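Local coordinates for protein Ika8 (Synthetic construct, PDB 6G6O) that serves as a computationally designed, symmetrical eight-bladed beta-propeller of the WD40 type and has no established biological function, at residues L21-N26 with W40-G45; S16-L21 with G315-W320; N66-G71 with W80-G85; D292-E297 with V308-K313; K265-S270 with I277-I282. All coordinates share one frame; numbering follows the deposited sequence.

Contact 1: L21-N26 with W40-G45; sequences LAFSKN and WDILTG
F23 and N26 both touch I42, F23 through its ring and N26 through its carbonyl and amide. The tight part is apolar. The F23 ring comes within 3.4 Å of I42 CD1 through its CE1 atom, and the two side chains cross at about a right angle. In I42, chi1 (-80°) puts CG1 beside the backbone N, and a chi2 of -136°, away from a staggered value, sets CD1 against the ring. V28 of the intervening strand 27-32 touches both, and V309 of the adjacent blade packs on them too. Next to this lies the one backbone bond of the contact. I42 N gives its hydrogen to N26 O at 2.8 Å.

The other side is looser and faces solvent. The N26 amide lies against the exposed L43 side chain, with ND2 3.4 Å from L43 CD2. It also approaches I42, with ND2 3.7 Å from I42 CG2. Beyond it, D41 holds the turn in shape. D41 OD1 accepts from L43 N at 3.2 Å, which makes an Asx turn, and D41 OD2 takes the hydroxyl of T44 OG1 at 2.7 Å. Both bonds meet the carboxylate from above its plane. The chemistry thus changes across the contact. Hydrocarbon packing lies toward the adjacent blade. One backbone bond across the contact and a turn braced by the D41 carboxylate make up the solvent side.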
# COMPACT_ATOMS: atom_id res chain seq x y z
N LEU A 21 -0.59 3.47 7.47
CA LEU A 21 -1.64 4.47 7.46
C LEU A 21 -2.86 3.91 6.73
O LEU A 21 -2.73 3.37 5.63
CB LEU A 21 -1.16 5.76 6.78
CG LEU A 21 -2.01 7.03 6.91
CD1 LEU A 21 -2.11 7.47 8.36
CD2 LEU A 21 -1.42 8.14 6.05
N ALA A 22 -4.03 4.05 7.35
CA ALA A 22 -5.28 3.62 6.76
C ALA A 22 -6.33 4.70 7.00
O ALA A 22 -6.32 5.37 8.03
CB ALA A 22 -5.75 2.28 7.33
N PHE A 23 -7.25 4.84 6.05
CA PHE A 23 -8.22 5.93 6.07
C PHE A 23 -9.54 5.43 5.50
O PHE A 23 -9.61 5.04 4.33
CB PHE A 23 -7.71 7.13 5.27
CG PHE A 23 -8.66 8.29 5.22
CD1 PHE A 23 -9.46 8.59 6.31
CD2 PHE A 23 -8.74 9.09 4.10
CE1 PHE A 23 -10.34 9.65 6.27
CE2 PHE A 23 -9.62 10.16 4.05
CZ PHE A 23 -10.41 10.44 5.14
N SER A 24 -10.59 5.47 6.32
CA SER A 24 -11.93 5.06 5.91
C SER A 24 -12.96 5.95 6.58
O SER A 24 -12.86 6.21 7.78
CB SER A 24 -12.18 3.59 6.26
OG SER A 24 -13.49 3.18 5.87
N LYS A 25 -13.94 6.41 5.80
CA LYS A 25 -15.01 7.30 6.26
C LYS A 25 -14.36 8.58 6.78
O LYS A 25 -13.73 9.30 5.99
CB LYS A 25 -15.90 6.56 7.25
CG LYS A 25 -16.23 5.12 6.87
CD LYS A 25 -16.87 4.39 8.04
CE LYS A 25 -16.08 4.59 9.32
NZ LYS A 25 -16.90 4.30 10.53
N ASN A 26 -14.49 8.91 8.07
CA ASN A 26 -13.84 10.06 8.66
C ASN A 26 -12.92 9.63 9.80
O ASN A 26 -12.70 10.38 10.76
CB ASN A 26 -14.86 11.08 9.15
CG ASN A 26 -15.44 11.91 8.02
OD1 ASN A 26 -16.65 11.87 7.77
ND2 ASN A 26 -14.59 12.66 7.34
N TRP A 40 -7.87 8.20 14.88
CA TRP A 40 -8.14 9.63 14.84
C TRP A 40 -9.54 9.90 14.33
O TRP A 40 -10.12 9.11 13.57
CB TRP A 40 -7.12 10.35 13.95
CG TRP A 40 -5.70 10.04 14.27
CD1 TRP A 40 -4.88 9.19 13.58
CD2 TRP A 40 -4.92 10.56 15.35
NE1 TRP A 40 -3.64 9.16 14.17
CE2 TRP A 40 -3.64 9.99 15.26
CE3 TRP A 40 -5.19 11.46 16.39
CZ2 TRP A 40 -2.63 10.29 16.17
CZ3 TRP A 40 -4.18 11.75 17.29
CH2 TRP A 40 -2.92 11.17 17.17
N ASP A 41 -10.09 11.04 14.74
CA ASP A 41 -11.37 11.55 14.26
C ASP A 41 -11.07 12.71 13.31
O ASP A 41 -10.61 13.77 13.75
CB ASP A 41 -12.26 11.99 15.42
CG ASP A 41 -13.68 12.32 14.98
OD1 ASP A 41 -13.96 12.31 13.77
OD2 ASP A 41 -14.52 12.59 15.87
N ILE A 42 -11.33 12.50 12.02
CA ILE A 42 -11.03 13.55 11.04
C ILE A 42 -11.94 14.75 11.24
O ILE A 42 -11.53 15.90 11.03
CB ILE A 42 -11.13 12.97 9.62
CG1 ILE A 42 -9.85 12.21 9.28
CG2 ILE A 42 -11.42 14.07 8.59
CD1 ILE A 42 -9.29 12.49 7.90
N LEU A 43 -13.18 14.53 11.67
CA LEU A 43 -14.13 15.63 11.81
C LEU A 43 -13.83 16.51 13.03
O LEU A 43 -14.09 17.71 12.98
CB LEU A 43 -15.56 15.08 11.90
CG LEU A 43 -16.03 14.32 10.66
CD1 LEU A 43 -17.51 13.98 10.76
CD2 LEU A 43 -15.74 15.12 9.40
N THR A 44 -13.30 15.93 14.10
CA THR A 44 -13.02 16.69 15.32
C THR A 44 -11.54 16.82 15.64
O THR A 44 -11.19 17.53 16.58
CB THR A 44 -13.74 16.06 16.52
OG1 THR A 44 -13.18 14.77 16.80
CG2 THR A 44 -15.23 15.92 16.24
N GLY A 45 -10.66 16.14 14.90
CA GLY A 45 -9.24 16.17 15.17
C GLY A 45 -8.80 15.41 16.40
O GLY A 45 -7.59 15.25 16.61

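Contact 2: S16-L21 with G315-W320; sequences SAITAL and GTVKVW
I18 reaches across to G315 and V317 with its longer branch. CB is directed at the opposite segment and carries two branches. CG1 lies beside the backbone N (chi1 -57°) and takes the branch over the glycine backbone. It sits 3.8 Å from G315 CA, and T316 O is 3.9 Å from the same I18 CG1. The tip, CD1, goes further. It rests 3.6 Å from G315 O and 3.7 Å from V317 CG2. The I18 and V317 side chains cross at about a right angle. V317 CG2 also lies beside its backbone N, and its other methyl, CG1, faces a second residue. L21 CD1 approaches V317 CG1 at 4.4 Å, a looser touch.

This is a junction between two propeller blades. Strand 18-24 begins one blade. Strand 317-321 belongs to the blade that joins the two ends of the chain, where the N-terminal strand 7-10 pairs with it in the closure often called velcro. No hydrogen bond links the two segments. The backbones come together at one place, where S16 O is 3.2 Å from G315 CA. G315 has a positive phi of 101°, a conformation that suits glycine. The backbone of I18 is held from elsewhere, by A312 and by T299 OG1 on its carbonyl oxygen. One residue on, T19 and A20 both face G31 in a classic beta bulge, after which L21 turns its side chain back toward V317.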
# COMPACT_ATOMS: atom_id res chain seq x y z
N SER A 16 7.13 8.15 17.22
CA SER A 16 8.10 7.50 16.35
C SER A 16 7.56 7.52 14.93
O SER A 16 6.41 7.89 14.69
CB SER A 16 8.40 6.07 16.81
OG SER A 16 7.27 5.23 16.63
N ALA A 17 8.42 7.11 13.99
CA ALA A 17 8.11 7.21 12.57
C ALA A 17 6.78 6.53 12.25
O ALA A 17 6.45 5.48 12.80
CB ALA A 17 9.23 6.58 11.75
N ILE A 18 6.02 7.15 11.35
CA ILE A 18 4.79 6.56 10.85
C ILE A 18 5.17 5.47 9.85
O ILE A 18 5.90 5.72 8.89
CB ILE A 18 3.88 7.61 10.20
CG1 ILE A 18 3.56 8.73 11.18
CG2 ILE A 18 2.59 6.96 9.70
CD1 ILE A 18 2.86 8.25 12.43
N THR A 19 4.69 4.25 10.10
CA THR A 19 5.02 3.11 9.25
C THR A 19 3.81 2.49 8.57
O THR A 19 3.99 1.63 7.70
CB THR A 19 5.75 2.04 10.07
OG1 THR A 19 4.93 1.65 11.18
CG2 THR A 19 7.07 2.56 10.59
N ALA A 20 2.59 2.89 8.93
CA ALA A 20 1.39 2.36 8.31
C ALA A 20 0.27 3.37 8.48
O ALA A 20 0.19 4.04 9.51
CB ALA A 20 1.00 1.01 8.93
N LEU A 21 -0.59 3.47 7.47
CA LEU A 21 -1.64 4.47 7.46
C LEU A 21 -2.86 3.91 6.73
O LEU A 21 -2.73 3.37 5.63
CB LEU A 21 -1.16 5.76 6.78
CG LEU A 21 -2.01 7.03 6.91
CD1 LEU A 21 -2.11 7.47 8.36
CD2 LEU A 21 -1.42 8.14 6.05
N GLY A 315 6.86 11.17 12.85
CA GLY A 315 5.67 10.79 13.58
C GLY A 315 4.48 11.70 13.38
O GLY A 315 3.44 11.47 14.00
N THR A 316 4.59 12.72 12.53
CA THR A 316 3.50 13.65 12.32
C THR A 316 2.48 13.05 11.36
O THR A 316 2.84 12.49 10.32
CB THR A 316 4.02 14.98 11.77
OG1 THR A 316 4.70 14.76 10.53
CG2 THR A 316 4.97 15.63 12.76
N VAL A 317 1.20 13.17 11.72
CA VAL A 317 0.09 12.82 10.85
C VAL A 317 -0.69 14.09 10.55
O VAL A 317 -1.05 14.83 11.47
CB VAL A 317 -0.83 11.76 11.49
CG1 VAL A 317 -1.87 11.28 10.50
CG2 VAL A 317 -0.01 10.59 12.01
N LYS A 318 -0.93 14.35 9.27
CA LYS A 318 -1.60 15.57 8.85
C LYS A 318 -2.73 15.24 7.88
O LYS A 318 -2.66 14.27 7.12
CB LYS A 318 -0.61 16.55 8.20
CG LYS A 318 0.42 17.10 9.17
CD LYS A 318 1.33 18.12 8.52
CE LYS A 318 2.30 18.71 9.52
NZ LYS A 318 3.25 19.67 8.88
N VAL A 319 -3.77 16.06 7.93
CA VAL A 319 -4.97 15.88 7.11
C VAL A 319 -5.15 17.14 6.27
O VAL A 319 -5.35 18.23 6.81
CB VAL A 319 -6.22 15.62 7.97
CG1 VAL A 319 -7.46 15.56 7.10
CG2 VAL A 319 -6.05 14.34 8.76
N TRP A 320 -5.06 16.99 4.95
CA TRP A 320 -5.16 18.09 4.01
C TRP A 320 -6.49 18.06 3.28
O TRP A 320 -7.16 17.02 3.21
CB TRP A 320 -4.02 18.03 2.98
CG TRP A 320 -2.71 17.59 3.56
CD1 TRP A 320 -2.22 16.31 3.61
CD2 TRP A 320 -1.70 18.43 4.14
NE1 TRP A 320 -0.98 16.30 4.21
CE2 TRP A 320 -0.64 17.59 4.54
CE3 TRP A 320 -1.60 19.80 4.37
CZ2 TRP A 320 0.51 18.08 5.15
CZ3 TRP A 320 -0.46 20.29 4.98
CH2 TRP A 320 0.58 19.43 5.36

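Contact 3: N66-G71 with W80-G85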
# COMPACT_ATOMS: atom_id res chain seq x y z
N ASN A 66 -15.81 -1.60 9.64
CA ASN A 66 -15.51 -1.27 11.03
C ASN A 66 -14.45 -2.20 11.62
O ASN A 66 -14.34 -2.32 12.84
CB ASN A 66 -16.78 -1.32 11.88
CG ASN A 66 -17.70 -0.15 11.62
OD1 ASN A 66 -17.25 1.00 11.58
ND2 ASN A 66 -18.98 -0.43 11.43
N ILE A 67 -13.67 -2.85 10.76
CA ILE A 67 -12.67 -3.82 11.18
C ILE A 67 -11.32 -3.39 10.62
O ILE A 67 -11.20 -3.13 9.42
CB ILE A 67 -13.03 -5.24 10.71
CG1 ILE A 67 -14.29 -5.73 11.43
CG2 ILE A 67 -11.87 -6.20 10.93
CD1 ILE A 67 -14.90 -6.97 10.83
N VAL A 68 -10.32 -3.32 11.48
CA VAL A 68 -8.96 -2.99 11.09
C VAL A 68 -8.06 -4.17 11.39
O VAL A 68 -8.11 -4.74 12.49
CB VAL A 68 -8.46 -1.70 11.78
CG1 VAL A 68 -8.78 -1.76 13.25
CG2 VAL A 68 -6.97 -1.52 11.57
N VAL A 69 -7.25 -4.56 10.41
CA VAL A 69 -6.26 -5.62 10.56
C VAL A 69 -4.89 -4.97 10.57
O VAL A 69 -4.58 -4.15 9.70
CB VAL A 69 -6.38 -6.66 9.43
CG1 VAL A 69 -5.45 -7.83 9.69
CG2 VAL A 69 -7.82 -7.12 9.29
N SER A 70 -4.07 -5.33 11.56
CA SER A 70 -2.76 -4.72 11.74
C SER A 70 -1.70 -5.80 11.88
O SER A 70 -1.86 -6.73 12.67
CB SER A 70 -2.74 -3.80 12.96
OG SER A 70 -2.75 -4.55 14.16
N GLY A 71 -0.63 -5.67 11.10
CA GLY A 71 0.51 -6.56 11.21
C GLY A 71 1.72 -5.83 11.76
O GLY A 71 1.81 -4.61 11.64
N TRP A 80 -9.28 -6.23 15.05
CA TRP A 80 -9.95 -5.60 16.17
C TRP A 80 -11.00 -4.61 15.69
O TRP A 80 -11.00 -4.16 14.54
CB TRP A 80 -8.95 -4.90 17.11
CG TRP A 80 -7.84 -4.16 16.43
CD1 TRP A 80 -6.73 -4.70 15.85
CD2 TRP A 80 -7.71 -2.74 16.31
NE1 TRP A 80 -5.92 -3.70 15.35
CE2 TRP A 80 -6.50 -2.49 15.62
CE3 TRP A 80 -8.50 -1.66 16.70
CZ2 TRP A 80 -6.07 -1.20 15.32
CZ3 TRP A 80 -8.07 -0.38 16.40
CH2 TRP A 80 -6.87 -0.16 15.72
N TYR A 81 -11.91 -4.28 16.60
CA TYR A 81 -13.02 -3.37 16.33
C TYR A 81 -12.53 -1.92 16.40
O TYR A 81 -11.88 -1.53 17.37
CB TYR A 81 -14.14 -3.61 17.33
CG TYR A 81 -15.44 -2.89 17.03
CD1 TYR A 81 -15.99 -2.90 15.76
CD2 TYR A 81 -16.12 -2.22 18.04
CE1 TYR A 81 -17.17 -2.24 15.49
CE2 TYR A 81 -17.31 -1.57 17.78
CZ TYR A 81 -17.83 -1.58 16.51
OH TYR A 81 -19.01 -0.93 16.25
N ILE A 82 -12.86 -1.13 15.38
CA ILE A 82 -12.38 0.25 15.34
C ILE A 82 -13.00 1.08 16.46
O ILE A 82 -12.36 2.00 16.97
CB ILE A 82 -12.66 0.87 13.95
CG1 ILE A 82 -11.98 2.23 13.83
CG2 ILE A 82 -14.15 0.98 13.69
CD1 ILE A 82 -10.48 2.16 13.92
N GLY A 83 -14.23 0.76 16.87
CA GLY A 83 -14.90 1.57 17.87
C GLY A 83 -14.36 1.37 19.27
O GLY A 83 -14.33 2.31 20.07
N THR A 84 -13.93 0.15 19.60
CA THR A 84 -13.43 -0.16 20.93
C THR A 84 -11.97 -0.56 20.96
O THR A 84 -11.39 -0.61 22.05
CB THR A 84 -14.26 -1.28 21.57
OG1 THR A 84 -14.17 -2.46 20.76
CG2 THR A 84 -15.72 -0.87 21.69
N GLY A 85 -11.35 -0.84 19.81
CA GLY A 85 -10.00 -1.37 19.83
C GLY A 85 -9.89 -2.78 20.36
O GLY A 85 -8.77 -3.28 20.52
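V68 and W80 are brought together by two similar first torsions. V68 CG1 lies between its backbone N and carbonyl carbon (chi1 47°), and W80 CG takes the same crowded position (chi1 41°). The V68 methyl therefore sits over one face of the indole, centred on the six-membered ring, in a CH-pi contact. The modelled spacing is too tight to be taken literally. The edge of the indole on its pyrrole side is turned to S70. W80 NE1 gives a weak, long bond of 3.5 Å to S70 OG. That hydroxyl has a stronger partner in H54 NE2.

The backbones form an antiparallel ladder. V68 and W80 are a hydrogen-bonded pair, with V68 N to W80 O and W80 N to V68 O both at 3.2 Å. I67 and Y81 are the next, non-hydrogen-bonded pair, and their side chains lie on the sheet face away from V68 and W80. Past the end of the ladder, I82 N bonds to N66 O at 3.2 Å. Y81 also leans in: its CE1 is 3.7 Å from N66 CB. The turn after Y81 is closed by G85 N to Y81 O at 2.6 Å.

The contact joins strands 67-72 and 77-81, a hairpin within one blade. The H51 ring stacks on W80. Strand 58-64 pairs with the other edge of strand 67-72, and its F63 packs on V68 and I82. The blade before it adds strand 37-41, whose V39 touches W80 and I82.

Contact 4: D292-E297 with V308-K313; sequences DGHQSE and VVSGAK
H294 and S310 belong to the Asp-His-Ser/Thr-Trp tetrad of a WD40 blade. H294 lies in the loop between strands 287-292 and 298-303, and S310 on strand 307-312. H294 NE2 meets S310 OG at the ring edge, near the ring plane. They are hydrogen-bonded, but the modelled length is implausibly short and so doubtful. H294 CG lies beside its backbone N (chi1 -56°), which turns the ring toward strand 307-312. H294 ND1 lies 3.3 Å from A312 CB.

The E297 and K313 end is the more solvent-exposed. K313 N donates to E297 O at 3.0 Å, though the bond is bent to 135°. A312 CA adds a CA-H...O contact to the same E297 O at 3.2 Å. The extended side chains of E297 and K313 run past each other at a slant. E297 OE1 and K313 NZ are 4.0 Å apart, too far for a salt bridge. Further along, S296 CB touches K313 CB at 3.9 Å.

S310 OG takes W320 NE1, the tryptophan of the tetrad. D314 reaches H294 by way of T316 OG1, which bonds to H294 ND1. This linked set of polar groups between loop and strands is characteristic of WD40 repeats.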
# COMPACT_ATOMS: atom_id res chain seq x y z
N ASP A 292 5.32 22.09 1.66
CA ASP A 292 6.26 21.41 2.54
C ASP A 292 5.43 20.81 3.67
O ASP A 292 5.31 21.36 4.77
CB ASP A 292 7.33 22.37 3.05
CG ASP A 292 8.12 23.00 1.92
OD1 ASP A 292 7.49 23.51 0.97
OD2 ASP A 292 9.37 22.98 1.98
N GLY A 293 4.81 19.67 3.37
CA GLY A 293 3.84 19.09 4.29
C GLY A 293 4.45 18.71 5.62
O GLY A 293 3.92 19.06 6.68
N HIS A 294 5.56 17.99 5.59
CA HIS A 294 6.21 17.53 6.80
C HIS A 294 7.68 17.94 6.78
O HIS A 294 8.25 18.23 5.73
CB HIS A 294 6.09 16.01 6.96
CG HIS A 294 4.68 15.50 6.93
ND1 HIS A 294 4.03 15.08 8.07
CD2 HIS A 294 3.81 15.35 5.91
CE1 HIS A 294 2.81 14.69 7.75
NE2 HIS A 294 2.65 14.85 6.45
N GLN A 295 8.27 17.98 7.97
CA GLN A 295 9.70 18.22 8.10
C GLN A 295 10.53 16.96 7.93
O GLN A 295 11.75 17.02 8.08
CB GLN A 295 10.02 18.84 9.47
CG GLN A 295 9.21 20.06 9.83
CD GLN A 295 9.48 20.51 11.25
OE1 GLN A 295 10.52 20.20 11.83
NE2 GLN A 295 8.53 21.24 11.83
N SER A 296 9.90 15.83 7.63
CA SER A 296 10.59 14.57 7.44
C SER A 296 9.97 13.83 6.27
O SER A 296 8.92 14.21 5.75
CB SER A 296 10.54 13.70 8.71
OG SER A 296 11.69 13.91 9.52
N GLU A 297 10.64 12.75 5.85
CA GLU A 297 10.22 11.98 4.69
C GLU A 297 8.77 11.52 4.83
O GLU A 297 8.37 10.97 5.86
CB GLU A 297 11.13 10.77 4.52
CG GLU A 297 10.50 9.59 3.80
CD GLU A 297 11.41 8.38 3.77
OE1 GLU A 297 12.62 8.55 3.53
OE2 GLU A 297 10.91 7.26 4.00
N VAL A 308 -6.50 14.41 1.82
CA VAL A 308 -5.19 13.78 1.82
C VAL A 308 -4.74 13.63 3.27
O VAL A 308 -4.62 14.62 3.99
CB VAL A 308 -4.17 14.58 1.01
CG1 VAL A 308 -2.80 13.93 1.11
CG2 VAL A 308 -4.61 14.68 -0.44
N VAL A 309 -4.51 12.39 3.69
CA VAL A 309 -3.90 12.09 4.98
C VAL A 309 -2.48 11.62 4.70
O VAL A 309 -2.26 10.78 3.83
CB VAL A 309 -4.70 11.03 5.76
CG1 VAL A 309 -4.26 11.01 7.21
CG2 VAL A 309 -6.19 11.31 5.64
N SER A 310 -1.52 12.16 5.44
CA SER A 310 -0.11 11.89 5.20
C SER A 310 0.59 11.54 6.50
O SER A 310 0.27 12.08 7.57
CB SER A 310 0.58 13.09 4.54
OG SER A 310 0.66 14.19 5.44
N GLY A 311 1.56 10.63 6.40
CA GLY A 311 2.40 10.27 7.53
C GLY A 311 3.86 10.53 7.21
O GLY A 311 4.24 10.56 6.04
N ALA A 312 4.68 10.71 8.24
CA ALA A 312 6.07 11.09 8.03
C ALA A 312 6.97 10.41 9.05
O ALA A 312 6.51 9.83 10.04
CB ALA A 312 6.25 12.61 8.10
N LYS A 313 8.28 10.49 8.80
CA LYS A 313 9.27 9.78 9.59
C LYS A 313 9.44 10.35 10.99
O LYS A 313 9.98 9.66 11.87
CB LYS A 313 10.62 9.79 8.87
CG LYS A 313 10.92 8.54 8.06
CD LYS A 313 12.37 8.52 7.62
CE LYS A 313 12.81 7.12 7.23
NZ LYS A 313 14.27 7.08 6.92

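Contact 5: K265-S270 with I277-I282; sequences KNIVVS and IKVWDI
W280 has its indole laid across the hairpin, with K278 CB on one face, 3.4 Å above the plane and toward the rim. S270 lies at the edge, near the ring plane. Its OG is 3.1 Å from W280 CZ3, so the serine meets the benzene side of the indole and not its N-H. V268 O is also at the edge, beside CE3. The ring is turned over relative to W40, with chi2 -94°. Its NE1 points elsewhere and makes a weak bond to E252 OE1. S270 OG bonds to H254 NE2.

The backbones form a regular antiparallel pair, with strand axes 163° apart in direction. V268 and W280 are one hydrogen-bonded pair: W280 N to V268 O is 3.0 Å, nearly straight. S270 and K278 are the other, with S270 N to K278 O at 3.1 Å. A further bond, I282 N to N266 O, is modelled too short and its length is doubtful.

On the opposite face from W280, valines and isoleucines pack together. V269 and V279 lie side by side and point the same way, with V269 CG2 3.8 Å from V279 CG2. I267 CG2 touches V279 CG1 at 3.6 Å, and V269 CG1 meets I277 CG2 at 3.8 Å. F303 of the next blade packs on I267 and V269. The hairpin joins through its backbone ladder and aliphatic contacts on both faces, while its tryptophan and serine meet without a hydrogen bond between them.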
# COMPACT_ATOMS: atom_id res chain seq x y z
N LYS A 265 -9.20 9.22 -8.92
CA LYS A 265 -9.87 9.94 -10.01
C LYS A 265 -8.80 10.62 -10.85
O LYS A 265 -7.94 9.91 -11.41
CB LYS A 265 -10.95 10.85 -9.42
CG LYS A 265 -12.32 10.19 -9.31
CD LYS A 265 -13.16 10.81 -8.21
CE LYS A 265 -12.94 10.11 -6.88
NZ LYS A 265 -13.97 10.49 -5.87
N ASN A 266 -8.79 11.94 -10.97
CA ASN A 266 -7.85 12.64 -11.83
C ASN A 266 -6.74 13.34 -11.06
O ASN A 266 -6.02 14.17 -11.63
CB ASN A 266 -8.58 13.66 -12.71
CG ASN A 266 -9.43 13.00 -13.78
OD1 ASN A 266 -9.19 11.85 -14.16
ND2 ASN A 266 -10.42 13.73 -14.28
N ILE A 267 -6.56 13.02 -9.78
CA ILE A 267 -5.63 13.73 -8.91
C ILE A 267 -4.57 12.76 -8.43
O ILE A 267 -4.89 11.69 -7.89
CB ILE A 267 -6.37 14.38 -7.72
CG1 ILE A 267 -7.29 15.50 -8.22
CG2 ILE A 267 -5.37 14.93 -6.72
CD1 ILE A 267 -8.44 15.80 -7.29
N VAL A 268 -3.30 13.14 -8.61
CA VAL A 268 -2.16 12.38 -8.11
C VAL A 268 -1.50 13.20 -7.00
O VAL A 268 -1.22 14.39 -7.19
CB VAL A 268 -1.15 12.07 -9.23
CG1 VAL A 268 0.17 11.59 -8.64
CG2 VAL A 268 -1.73 11.03 -10.17
N VAL A 269 -1.27 12.56 -5.86
CA VAL A 269 -0.55 13.16 -4.75
C VAL A 269 0.74 12.38 -4.54
O VAL A 269 0.72 11.15 -4.48
CB VAL A 269 -1.39 13.18 -3.46
CG1 VAL A 269 -0.66 13.96 -2.37
CG2 VAL A 269 -2.75 13.79 -3.72
N SER A 270 1.86 13.09 -4.43
CA SER A 270 3.16 12.48 -4.23
C SER A 270 3.84 13.10 -3.02
O SER A 270 3.81 14.32 -2.83
CB SER A 270 4.05 12.65 -5.46
OG SER A 270 4.47 13.99 -5.59
N ILE A 277 4.96 17.77 -0.34
CA ILE A 277 3.79 17.07 -0.84
C ILE A 277 3.19 17.92 -1.96
O ILE A 277 2.75 19.05 -1.72
CB ILE A 277 2.75 16.81 0.26
CG1 ILE A 277 3.27 15.73 1.21
CG2 ILE A 277 1.43 16.39 -0.35
CD1 ILE A 277 2.26 15.32 2.26
N LYS A 278 3.17 17.37 -3.17
CA LYS A 278 2.62 18.05 -4.33
C LYS A 278 1.36 17.33 -4.79
O LYS A 278 1.20 16.12 -4.60
CB LYS A 278 3.64 18.11 -5.47
CG LYS A 278 4.92 18.83 -5.11
CD LYS A 278 5.82 18.99 -6.32
CE LYS A 278 7.13 19.67 -5.95
NZ LYS A 278 7.99 19.92 -7.13
N VAL A 279 0.45 18.09 -5.40
CA VAL A 279 -0.84 17.59 -5.84
C VAL A 279 -1.09 18.10 -7.25
O VAL A 279 -1.11 19.31 -7.48
CB VAL A 279 -1.98 18.02 -4.91
CG1 VAL A 279 -3.33 17.62 -5.49
CG2 VAL A 279 -1.79 17.43 -3.52
N TRP A 280 -1.28 17.19 -8.20
CA TRP A 280 -1.58 17.54 -9.58
C TRP A 280 -2.97 17.04 -9.96
O TRP A 280 -3.55 16.18 -9.29
CB TRP A 280 -0.57 16.95 -10.57
CG TRP A 280 0.85 17.34 -10.35
CD1 TRP A 280 1.51 18.37 -10.94
CD2 TRP A 280 1.80 16.68 -9.51
NE1 TRP A 280 2.81 18.41 -10.51
CE2 TRP A 280 3.01 17.38 -9.63
CE3 TRP A 280 1.73 15.57 -8.66
CZ2 TRP A 280 4.16 17.00 -8.93
CZ3 TRP A 280 2.87 15.20 -7.97
CH2 TRP A 280 4.06 15.91 -8.11
N ASP A 281 -3.48 17.59 -11.05
CA ASP A 281 -4.62 17.03 -11.75
C ASP A 281 -4.08 16.30 -12.98
O ASP A 281 -3.41 16.92 -13.82
CB ASP A 281 -5.63 18.11 -12.14
CG ASP A 281 -6.80 17.57 -12.95
OD1 ASP A 281 -6.59 17.11 -14.09
OD2 ASP A 281 -7.94 17.59 -12.44
N ILE A 282 -4.36 15.00 -13.07
CA ILE A 282 -3.75 14.18 -14.12
C ILE A 282 -4.21 14.59 -15.51
O ILE A 282 -3.55 14.24 -16.50
CB ILE A 282 -4.07 12.69 -13.86
CG1 ILE A 282 -2.96 11.80 -14.42
CG2 ILE A 282 -5.40 12.30 -14.48
CD1 ILE A 282 -3.21 10.33 -14.22

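In the fold
Contacts 3 and 5 are equivalent hairpins in two blades, with paired backbones, but their tryptophans are turned differently toward the serine. Contact 1 spans the ends of two strands that flank a third, and has one backbone bond. Contact 2 crosses between blades, has no hydrogen bond across it and is mainly aliphatic. It shares L21 with contact 1, so both use strand 18-24. Contact 4 is joined partly by side-chain polar groups, unlike contact 2. Their centres are about 7 Å apart, and K318 and T316 of contact 2 bond to the loop of contact 4. Each contact is partly buried: aliphatic and aromatic groups fill the sides between blades, while exposed L43, Y81 and K313 lie at the solvent side.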